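Local atomic coordinates of secreted effector protein SopD (Salmonella typhimurium, PDB entry 5CPC), a protein that acts as a secreted virulence effector that alters host cell physiology, contributing to bacterial replication in macrophages and, together with SopB, to membrane fission and macropinosome formation during invasion. Residues Leu111-Gly115 against Asp116-Ser120; Leu53-Leu56 against His57-His61; Met286-Asp289 against Val290-Lys294; Ser213-Ala216 against Cys217-Ala220. One frame throughout, in Å; residues are numbered along the deposited sequence.

Contact 1. Residues Leu111-Gly115 against Asp116-Ser120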
loop_
_atom_site.group_PDB
_atom_site.type_symbol
_atom_site.label_atom_id
_atom_site.label_comp_id
_atom_site.label_asym_id
_atom_site.label_seq_id
_atom_site.Cartn_x
_atom_site.Cartn_y
_atom_site.Cartn_z
ATOM N N LEU A 111 -4.526 13.564 11.144
ATOM C CA LEU A 111 -4.119 14.524 12.149
ATOM C C LEU A 111 -2.976 13.948 12.938
ATOM O O LEU A 111 -3.123 12.931 13.570
ATOM C CB LEU A 111 -5.284 14.810 13.102
ATOM C CG LEU A 111 -6.631 15.258 12.533
ATOM C CD1 LEU A 111 -7.647 15.482 13.672
ATOM C CD2 LEU A 111 -6.492 16.536 11.733
ATOM N N LEU A 112 -1.829 14.602 12.904
ATOM C CA LEU A 112 -0.663 14.134 13.638
ATOM C C LEU A 112 -0.824 14.718 15.023
ATOM O O LEU A 112 -0.873 15.937 15.152
ATOM C CB LEU A 112 0.635 14.635 12.978
ATOM C CG LEU A 112 1.123 13.948 11.678
ATOM C CD1 LEU A 112 0.020 13.848 10.623
ATOM C CD2 LEU A 112 2.429 14.660 11.115
ATOM N N MET A 113 -0.903 13.836 16.028
ATOM C CA MET A 113 -1.283 14.186 17.424
ATOM C C MET A 113 -0.201 13.812 18.385
ATOM O O MET A 113 0.236 12.643 18.414
ATOM C CB MET A 113 -2.531 13.418 17.866
ATOM C CG MET A 113 -3.624 13.429 16.870
ATOM S SD MET A 113 -4.784 14.731 17.273
ATOM C CE MET A 113 -5.756 13.969 18.579
ATOM N N VAL A 114 0.202 14.797 19.169
ATOM C CA VAL A 114 1.181 14.625 20.229
ATOM C C VAL A 114 0.370 14.862 21.509
ATOM O O VAL A 114 0.247 15.992 21.999
ATOM C CB VAL A 114 2.344 15.623 20.061
ATOM C CG1 VAL A 114 3.287 15.581 21.248
ATOM C CG2 VAL A 114 3.132 15.329 18.734
ATOM N N GLY A 115 -0.233 13.787 22.019
ATOM C CA GLY A 115 -1.199 13.904 23.105
ATOM C C GLY A 115 -2.451 14.459 22.479
ATOM O O GLY A 115 -2.986 13.891 21.528
ATOM N N ASP A 116 -2.889 15.597 22.992
ATOM C CA ASP A 116 -4.054 16.304 22.460
ATOM C C ASP A 116 -3.735 17.423 21.424
ATOM O O ASP A 116 -4.641 17.941 20.772
ATOM C CB ASP A 116 -4.906 16.825 23.640
ATOM C CG ASP A 116 -5.705 15.712 24.297
ATOM O OD1 ASP A 116 -5.408 14.521 24.035
ATOM O OD2 ASP A 116 -6.634 16.014 25.070
ATOM N N THR A 117 -2.454 17.785 21.286
ATOM C CA THR A 117 -2.013 18.817 20.313
ATOM C C THR A 117 -1.913 18.258 18.870
ATOM O O THR A 117 -1.237 17.231 18.624
ATOM C CB THR A 117 -0.657 19.435 20.721
ATOM O OG1 THR A 117 -0.653 19.750 22.117
ATOM C CG2 THR A 117 -0.372 20.709 19.915
ATOM N N VAL A 118 -2.626 18.899 17.936
ATOM C CA VAL A 118 -2.525 18.573 16.502
ATOM C C VAL A 118 -1.423 19.435 15.973
ATOM O O VAL A 118 -1.560 20.656 15.830
ATOM C CB VAL A 118 -3.813 18.804 15.665
ATOM C CG1 VAL A 118 -5.060 18.429 16.473
ATOM C CG2 VAL A 118 -3.910 20.240 15.180
ATOM N N ILE A 119 -0.319 18.768 15.715
ATOM C CA ILE A 119 0.925 19.394 15.386
ATOM C C ILE A 119 0.943 19.726 13.880
ATOM O O ILE A 119 1.585 20.661 13.474
ATOM C CB ILE A 119 2.069 18.451 15.948
ATOM C CG1 ILE A 119 2.926 19.183 16.978
ATOM C CG2 ILE A 119 2.763 17.552 14.901
ATOM C CD1 ILE A 119 4.228 18.426 17.374
ATOM N N SER A 120 0.183 18.980 13.070
ATOM C CA SER A 120 0.169 19.127 11.600
ATOM C C SER A 120 -0.934 18.234 11.050
ATOM O O SER A 120 -1.402 17.324 11.762
ATOM C CB SER A 120 1.532 18.684 11.005
ATOM O OG SER A 120 1.675 19.068 9.648
#
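V114 and T117 close a tight two-residue beta hairpin between strands 109-114 and 117-123. The turn is type II', with G115 taking the positive phi (74°) that its first corner requires. V114 N donates to T117 O at 2.9 Å, while the return bond from T117 N to V114 O is long and weak at 3.3 Å. Two residues further on the ladder slips. L112 O accepts from I119 N at 2.9 Å, yet L112 N donates to S120 O at 3.0 Å, so one residue faces two, and the helix-like backbone of I119 (psi -26°) marks a classic beta bulge. The backbones of L111, M113 and G115 bond instead to strand 99-103 and its approach, through K102, T100 and L98, which makes 109-114 the middle strand of a three-stranded antiparallel sheet. S120 OG is satisfied by K80 NZ from helix 76-90, the helix that also covers L112 and V114. On the other face the side chains of M113 and V118 cross, M113 SD lying 3.8 Å from V118 CG1. The bulge swings I119 back toward the turn, and its tip CD1 ends 3.6 Å from V114 CG2, the branch anti to the carbonyl carbon.

Contact 2. Residues Leu53-Leu56 against His57-His61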
loop_
_atom_site.group_PDB
_atom_site.type_symbol
_atom_site.label_atom_id
_atom_site.label_comp_id
_atom_site.label_asym_id
_atom_site.label_seq_id
_atom_site.Cartn_x
_atom_site.Cartn_y
_atom_site.Cartn_z
ATOM N N LEU A 53 22.006 13.452 9.767
ATOM C CA LEU A 53 21.248 13.017 8.562
ATOM C C LEU A 53 19.977 13.773 8.336
ATOM O O LEU A 53 19.653 14.139 7.200
ATOM C CB LEU A 53 20.875 11.522 8.626
ATOM C CG LEU A 53 21.808 10.566 7.916
ATOM C CD1 LEU A 53 21.490 9.091 8.359
ATOM C CD2 LEU A 53 21.795 10.721 6.348
ATOM N N GLU A 54 19.240 14.016 9.433
ATOM C CA GLU A 54 18.043 14.809 9.351
ATOM C C GLU A 54 18.418 16.202 8.817
ATOM O O GLU A 54 17.726 16.795 7.961
ATOM C CB GLU A 54 17.434 14.899 10.766
ATOM C CG GLU A 54 16.060 15.504 10.799
ATOM C CD GLU A 54 15.021 14.500 10.220
ATOM O OE1 GLU A 54 14.070 14.924 9.494
ATOM O OE2 GLU A 54 15.193 13.289 10.501
ATOM N N VAL A 55 19.535 16.751 9.306
ATOM C CA VAL A 55 19.962 18.026 8.822
ATOM C C VAL A 55 20.380 17.925 7.345
ATOM O O VAL A 55 20.018 18.774 6.538
ATOM C CB VAL A 55 21.135 18.642 9.672
ATOM C CG1 VAL A 55 21.492 19.981 9.084
ATOM C CG2 VAL A 55 20.694 18.866 11.158
ATOM N N LEU A 56 21.207 16.938 7.027
ATOM C CA LEU A 56 21.636 16.735 5.625
ATOM C C LEU A 56 20.429 16.595 4.690
ATOM O O LEU A 56 20.368 17.235 3.628
ATOM C CB LEU A 56 22.517 15.517 5.515
ATOM C CG LEU A 56 23.079 15.190 4.145
ATOM C CD1 LEU A 56 24.171 16.234 3.704
ATOM C CD2 LEU A 56 23.609 13.742 4.146
ATOM N N HIS A 57 19.454 15.793 5.127
ATOM C CA HIS A 57 18.171 15.690 4.427
ATOM C C HIS A 57 17.541 17.048 4.194
ATOM O O HIS A 57 17.165 17.360 3.074
ATOM C CB HIS A 57 17.168 14.801 5.166
ATOM C CG HIS A 57 15.792 14.921 4.608
ATOM N ND1 HIS A 57 14.765 15.557 5.278
ATOM C CD2 HIS A 57 15.286 14.526 3.409
ATOM C CE1 HIS A 57 13.683 15.546 4.518
ATOM N NE2 HIS A 57 13.978 14.936 3.378
ATOM N N SER A 58 17.437 17.897 5.215
ATOM C CA SER A 58 16.887 19.229 4.933
ATOM C C SER A 58 17.779 20.171 4.057
ATOM O O SER A 58 17.268 21.091 3.400
ATOM C CB SER A 58 16.315 19.883 6.199
ATOM O OG SER A 58 17.350 20.379 6.991
ATOM N N ILE A 59 19.086 19.938 3.981
ATOM C CA ILE A 59 19.869 20.724 3.053
ATOM C C ILE A 59 19.582 20.327 1.595
ATOM O O ILE A 59 19.453 21.214 0.712
ATOM C CB ILE A 59 21.404 20.627 3.326
ATOM C CG1 ILE A 59 21.754 21.418 4.595
ATOM C CG2 ILE A 59 22.192 21.094 2.130
ATOM C CD1 ILE A 59 23.020 20.875 5.289
ATOM N N ILE A 60 19.525 19.028 1.335
ATOM C CA ILE A 60 19.528 18.542 -0.063
ATOM C C ILE A 60 18.134 18.341 -0.694
ATOM O O ILE A 60 18.007 18.484 -1.911
ATOM C CB ILE A 60 20.318 17.207 -0.264
ATOM C CG1 ILE A 60 19.687 16.082 0.549
ATOM C CG2 ILE A 60 21.769 17.369 0.059
ATOM C CD1 ILE A 60 20.362 14.743 0.352
ATOM N N HIS A 61 17.102 18.031 0.109
ATOM C CA HIS A 61 15.766 17.680 -0.457
ATOM C C HIS A 61 14.925 18.899 -0.877
ATOM O O HIS A 61 15.120 20.027 -0.394
ATOM C CB HIS A 61 14.969 16.772 0.506
ATOM C CG HIS A 61 13.654 17.363 0.949
ATOM N ND1 HIS A 61 13.546 18.638 1.488
ATOM C CD2 HIS A 61 12.386 16.873 0.889
ATOM C CE1 HIS A 61 12.275 18.897 1.759
ATOM N NE2 HIS A 61 11.553 17.839 1.415
#
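V55 and I59 stand one turn apart on helix 49-60, and I59 can be followed outward over the backbone below it. Its CB sits 3.6 Å from L56 O. With CG1 anti to the carbonyl carbon (chi1 -73°), the long branch swings back across the preceding turn, so CG1 passes V55 O at 3.7 Å. The terminal CD1, still 3.9 Å from V55 O, ends 4.2 Å from V55 CG1, a loose touch between side chains that cross. V55 O itself is doubly held. It receives the helical N-H of I59 in its carbonyl plane, at 3.0 Å, and S58 OG at 3.1 Å from a direction tilted 23° out of that plane. The S58 hydroxyl gets there because its chi1 of 77° tucks OG between its own N and carbonyl carbon, folding it onto the backbone. Two residues earlier in the helix, H57 N makes a short, straight bond to L53 O (2.7 Å). The imidazole of H57 leads away from this bond, and its CE1 lies 4.0 Å above one face of the H61 ring, offset toward the rim. E54 turns its carboxylate to R86 in a salt bridge. L53 and L56 lean on W37, with W160 of helix 141-160 also against L53. The S58 bond is an intrahelical serine-to-carbonyl bond, common in alpha-helices generally and falling here in the last turns of helix 49-60.

Contact 3. Residues Met286-Asp289 against Val290-Lys294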
loop_
_atom_site.group_PDB
_atom_site.type_symbol
_atom_site.label_atom_id
_atom_site.label_comp_id
_atom_site.label_asym_id
_atom_site.label_seq_id
_atom_site.Cartn_x
_atom_site.Cartn_y
_atom_site.Cartn_z
ATOM N N MET A 286 -22.724 -11.237 -3.327
ATOM C CA MET A 286 -23.357 -12.518 -3.037
ATOM C C MET A 286 -23.329 -13.519 -4.214
ATOM O O MET A 286 -23.616 -14.719 -3.966
ATOM C CB MET A 286 -24.768 -12.365 -2.495
ATOM C CG MET A 286 -25.767 -11.615 -3.431
ATOM S SD MET A 286 -27.536 -12.099 -3.266
ATOM C CE MET A 286 -28.436 -10.612 -3.836
ATOM N N PHE A 287 -23.013 -13.057 -5.441
ATOM C CA PHE A 287 -22.856 -13.959 -6.625
ATOM C C PHE A 287 -21.407 -14.306 -6.743
ATOM O O PHE A 287 -21.034 -15.490 -6.867
ATOM C CB PHE A 287 -23.367 -13.297 -7.935
ATOM C CG PHE A 287 -24.862 -13.000 -7.895
ATOM C CD1 PHE A 287 -25.783 -14.033 -7.870
ATOM C CD2 PHE A 287 -25.333 -11.690 -7.808
ATOM C CE1 PHE A 287 -27.173 -13.755 -7.747
ATOM C CE2 PHE A 287 -26.725 -11.387 -7.679
ATOM C CZ PHE A 287 -27.633 -12.401 -7.651
ATOM N N ILE A 288 -20.569 -13.271 -6.645
ATOM C CA ILE A 288 -19.106 -13.442 -6.756
ATOM C C ILE A 288 -18.520 -14.337 -5.651
ATOM O O ILE A 288 -17.715 -15.246 -5.907
ATOM C CB ILE A 288 -18.415 -12.066 -6.871
ATOM C CG1 ILE A 288 -18.782 -11.508 -8.240
ATOM C CG2 ILE A 288 -16.918 -12.222 -6.799
ATOM C CD1 ILE A 288 -18.308 -10.123 -8.507
ATOM N N ASP A 289 -18.991 -14.163 -4.429
ATOM C CA ASP A 289 -18.414 -15.001 -3.320
ATOM C C ASP A 289 -18.713 -16.470 -3.493
ATOM O O ASP A 289 -17.843 -17.327 -3.262
ATOM C CB ASP A 289 -18.870 -14.439 -1.932
ATOM C CG ASP A 289 -18.140 -13.103 -1.587
ATOM O OD1 ASP A 289 -17.298 -12.652 -2.397
ATOM O OD2 ASP A 289 -18.390 -12.501 -0.517
ATOM N N VAL A 290 -19.910 -16.792 -3.976
ATOM C CA VAL A 290 -20.237 -18.205 -4.274
ATOM C C VAL A 290 -19.168 -18.773 -5.176
ATOM O O VAL A 290 -18.671 -19.880 -4.975
ATOM C CB VAL A 290 -21.679 -18.335 -4.968
ATOM C CG1 VAL A 290 -21.964 -19.732 -5.439
ATOM C CG2 VAL A 290 -22.737 -17.948 -4.016
ATOM N N ILE A 291 -18.799 -18.028 -6.198
ATOM C CA ILE A 291 -17.810 -18.524 -7.148
ATOM C C ILE A 291 -16.363 -18.554 -6.609
ATOM O O ILE A 291 -15.602 -19.482 -6.843
ATOM C CB ILE A 291 -17.821 -17.581 -8.449
ATOM C CG1 ILE A 291 -19.206 -17.584 -9.122
ATOM C CG2 ILE A 291 -16.761 -18.075 -9.415
ATOM C CD1 ILE A 291 -19.449 -16.429 -10.096
ATOM N N LEU A 292 -15.964 -17.506 -5.910
ATOM C CA LEU A 292 -14.694 -17.491 -5.184
ATOM C C LEU A 292 -14.598 -18.680 -4.276
ATOM O O LEU A 292 -13.568 -19.368 -4.233
ATOM C CB LEU A 292 -14.578 -16.149 -4.359
ATOM C CG LEU A 292 -14.490 -14.904 -5.255
ATOM C CD1 LEU A 292 -14.397 -13.632 -4.436
ATOM C CD2 LEU A 292 -13.335 -14.947 -6.288
ATOM N N GLU A 293 -15.677 -18.952 -3.555
ATOM C CA GLU A 293 -15.618 -20.084 -2.596
ATOM C C GLU A 293 -15.318 -21.368 -3.330
ATOM O O GLU A 293 -14.519 -22.212 -2.837
ATOM C CB GLU A 293 -16.925 -20.257 -1.797
ATOM C CG GLU A 293 -16.815 -21.423 -0.805
ATOM C CD GLU A 293 -18.136 -21.887 -0.269
ATOM O OE1 GLU A 293 -18.172 -22.232 0.913
ATOM O OE2 GLU A 293 -19.151 -21.954 -1.005
ATOM N N LYS A 294 -15.917 -21.505 -4.536
ATOM C CA LYS A 294 -15.741 -22.723 -5.342
ATOM C C LYS A 294 -14.300 -22.802 -5.762
ATOM O O LYS A 294 -13.687 -23.851 -5.650
ATOM C CB LYS A 294 -16.694 -22.720 -6.560
ATOM C CG LYS A 294 -16.379 -23.723 -7.732
ATOM C CD LYS A 294 -17.404 -23.578 -9.015
ATOM C CE LYS A 294 -18.895 -23.775 -8.675
ATOM N NZ LYS A 294 -19.728 -22.478 -8.449
#
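The carboxylate of D289 meets L292 through one oxygen alone: OD1 lies 3.7 Å from L292 CD1, the two side chains crossing with the methyl somewhat out of the carboxylate plane. Its polar partners come from earlier in the chain. Y281 OH is hydrogen-bonded to OD1, and K285, one turn back, makes a salt bridge to OD2, so both oxygens are held and the group's rotation is fixed; the lysine would be expected to favour the charged form. The other flat group, the ring of F287, has the chain of M286 running over one face, with M286 SD 4.4 Å from F287 CZ.

Along the buried side, I288 and L292 lie side by side and point the same way, I288 CG2 touching L292 CD1 at 3.7 Å. The backbone beneath is regular: L292 N reaches I288 O at 2.9 Å in an almost straight bond (176°), and E293 N reaches D289 O at 2.7 Å. I291 N to F287 O is only weak. V290, with CG1 anti to its own N (chi1 173°), turns the other methyl, CG2, back over the preceding turn to within 3.3 Å of M286 O. I288 and I291 face helix 209-215, while D289, L292 and E293 share F243 of strand 240-245. An i to i+4 ridge of I288 and L292, with I291 beside it, thus forms the buried side of an alpha-helix, the first two and a half turns of helix 285-298, packed against helix 209-215 and strand 240-245.

Contact 4. Residues Ser213-Ala216 against Cys217-Ala220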
loop_
_atom_site.group_PDB
_atom_site.type_symbol
_atom_site.label_atom_id
_atom_site.label_comp_id
_atom_site.label_asym_id
_atom_site.label_seq_id
_atom_site.Cartn_x
_atom_site.Cartn_y
_atom_site.Cartn_z
ATOM N N SER A 213 -17.855 -14.631 -16.700
ATOM C CA SER A 213 -18.452 -13.297 -16.846
ATOM C C SER A 213 -18.728 -12.574 -15.520
ATOM O O SER A 213 -18.429 -11.420 -15.401
ATOM C CB SER A 213 -19.782 -13.358 -17.607
ATOM O OG SER A 213 -19.550 -13.561 -18.986
ATOM N N MET A 214 -19.373 -13.254 -14.582
ATOM C CA MET A 214 -19.626 -12.681 -13.249
ATOM C C MET A 214 -18.309 -12.196 -12.597
ATOM O O MET A 214 -18.320 -11.148 -11.940
ATOM C CB MET A 214 -20.320 -13.722 -12.351
ATOM C CG MET A 214 -20.835 -13.182 -10.998
ATOM S SD MET A 214 -21.738 -11.619 -11.078
ATOM C CE MET A 214 -23.376 -12.235 -11.525
ATOM N N LEU A 215 -17.196 -12.921 -12.804
ATOM C CA LEU A 215 -15.881 -12.512 -12.262
ATOM C C LEU A 215 -15.165 -11.326 -12.970
ATOM O O LEU A 215 -14.177 -10.793 -12.462
ATOM C CB LEU A 215 -14.888 -13.684 -12.227
ATOM C CG LEU A 215 -15.147 -14.868 -11.316
ATOM C CD1 LEU A 215 -13.927 -15.853 -11.256
ATOM C CD2 LEU A 215 -15.544 -14.442 -9.928
ATOM N N ALA A 216 -15.609 -10.979 -14.160
ATOM C CA ALA A 216 -14.885 -10.044 -15.009
ATOM C C ALA A 216 -14.590 -8.706 -14.273
ATOM O O ALA A 216 -13.493 -8.156 -14.343
ATOM C CB ALA A 216 -15.702 -9.810 -16.321
ATOM N N CYS A 217 -15.565 -8.261 -13.485
ATOM C CA CYS A 217 -15.503 -7.033 -12.809
ATOM C C CYS A 217 -14.443 -6.905 -11.705
ATOM O O CYS A 217 -14.060 -5.795 -11.381
ATOM C CB CYS A 217 -16.883 -6.731 -12.263
ATOM S SG CYS A 217 -17.317 -7.615 -10.753
ATOM N N ILE A 218 -13.969 -8.014 -11.126
ATOM C CA ILE A 218 -12.937 -7.887 -10.075
ATOM C C ILE A 218 -11.548 -7.695 -10.635
ATOM O O ILE A 218 -10.592 -7.706 -9.863
ATOM C CB ILE A 218 -12.884 -9.086 -9.079
ATOM C CG1 ILE A 218 -12.499 -10.384 -9.823
ATOM C CG2 ILE A 218 -14.200 -9.169 -8.359
ATOM C CD1 ILE A 218 -12.255 -11.641 -8.934
ATOM N N ASN A 219 -11.437 -7.591 -11.967
ATOM C CA ASN A 219 -10.146 -7.450 -12.655
ATOM C C ASN A 219 -10.371 -6.746 -14.002
ATOM O O ASN A 219 -9.859 -7.151 -15.052
ATOM C CB ASN A 219 -9.464 -8.817 -12.834
ATOM C CG ASN A 219 -8.103 -8.741 -13.529
ATOM O OD1 ASN A 219 -7.436 -7.705 -13.508
ATOM N ND2 ASN A 219 -7.704 -9.852 -14.187
ATOM N N ALA A 220 -11.157 -5.685 -13.964
ATOM C CA ALA A 220 -11.245 -4.749 -15.089
ATOM C C ALA A 220 -11.926 -5.351 -16.339
ATOM O O ALA A 220 -11.531 -5.033 -17.474
ATOM C CB ALA A 220 -9.833 -4.146 -15.423
HETATM O O HOH W 1 -18.906 -8.773 -13.617
#
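L215 O is gripped twice: I218 N donates to it at 3.1 Å, and Q228 NE2 is hydrogen-bonded to it from beyond the turn. The I218 N-H does not arrive on a lone pair but stands 48° out of the carbonyl plane. N219 N repeats the pattern on A216 O at 3.2 Å. These two bonds show helix 209-215 tightening into 3-10 geometry as it runs out. Between M214 and C217 a water takes part: it donates to M214 O at 3.0 Å and accepts a weak bond from C217 N. The thiol of C217 tucks back over the same turn, SG 3.9 Å from M214 O, because its chi1 of 79° places sulfur between the backbone N and the carbonyl carbon. I218 adopts the same kind of torsion, which presses CG1 to within 3.2 Å of L215 O, and its CD1 only just reaches L215 CD2 at 4.4 Å. The amide of N219 reaches Q228 as well, ND2 bonding to OE1, so one glutamine side chain ties the carbonyl of L215 to the asparagine four residues on. Around this helix end, L215 packs on F223 and F229 of the following loop and on L295 of helix 285-298, which M214 also meets. C217 lies against D280 and I218 against Y281, both of helix 264-283.

Along the chain the order is contact 2, contact 1, contact 4, contact 3. The first two belong to one end of the molecule, the surface helix 49-60 and the hairpin of strands 109-114 and 117-123, with centres 24 Å apart and no touch between them. Contacts 3 and 4 lie at the far end, across the chain's centre from contact 2, whose centre is about 52 and 47 Å from theirs. These two touch directly, centres 12 Å apart: I288 CD1 reaches C217 SG at 3.5 Å, and I291 CD1 reaches M214 CB at 3.6 Å. Helix 285-298 thus packs on the end of helix 209-215, joining parts some seventy residues apart in sequence within an elongated effector in which helix outweighs strand.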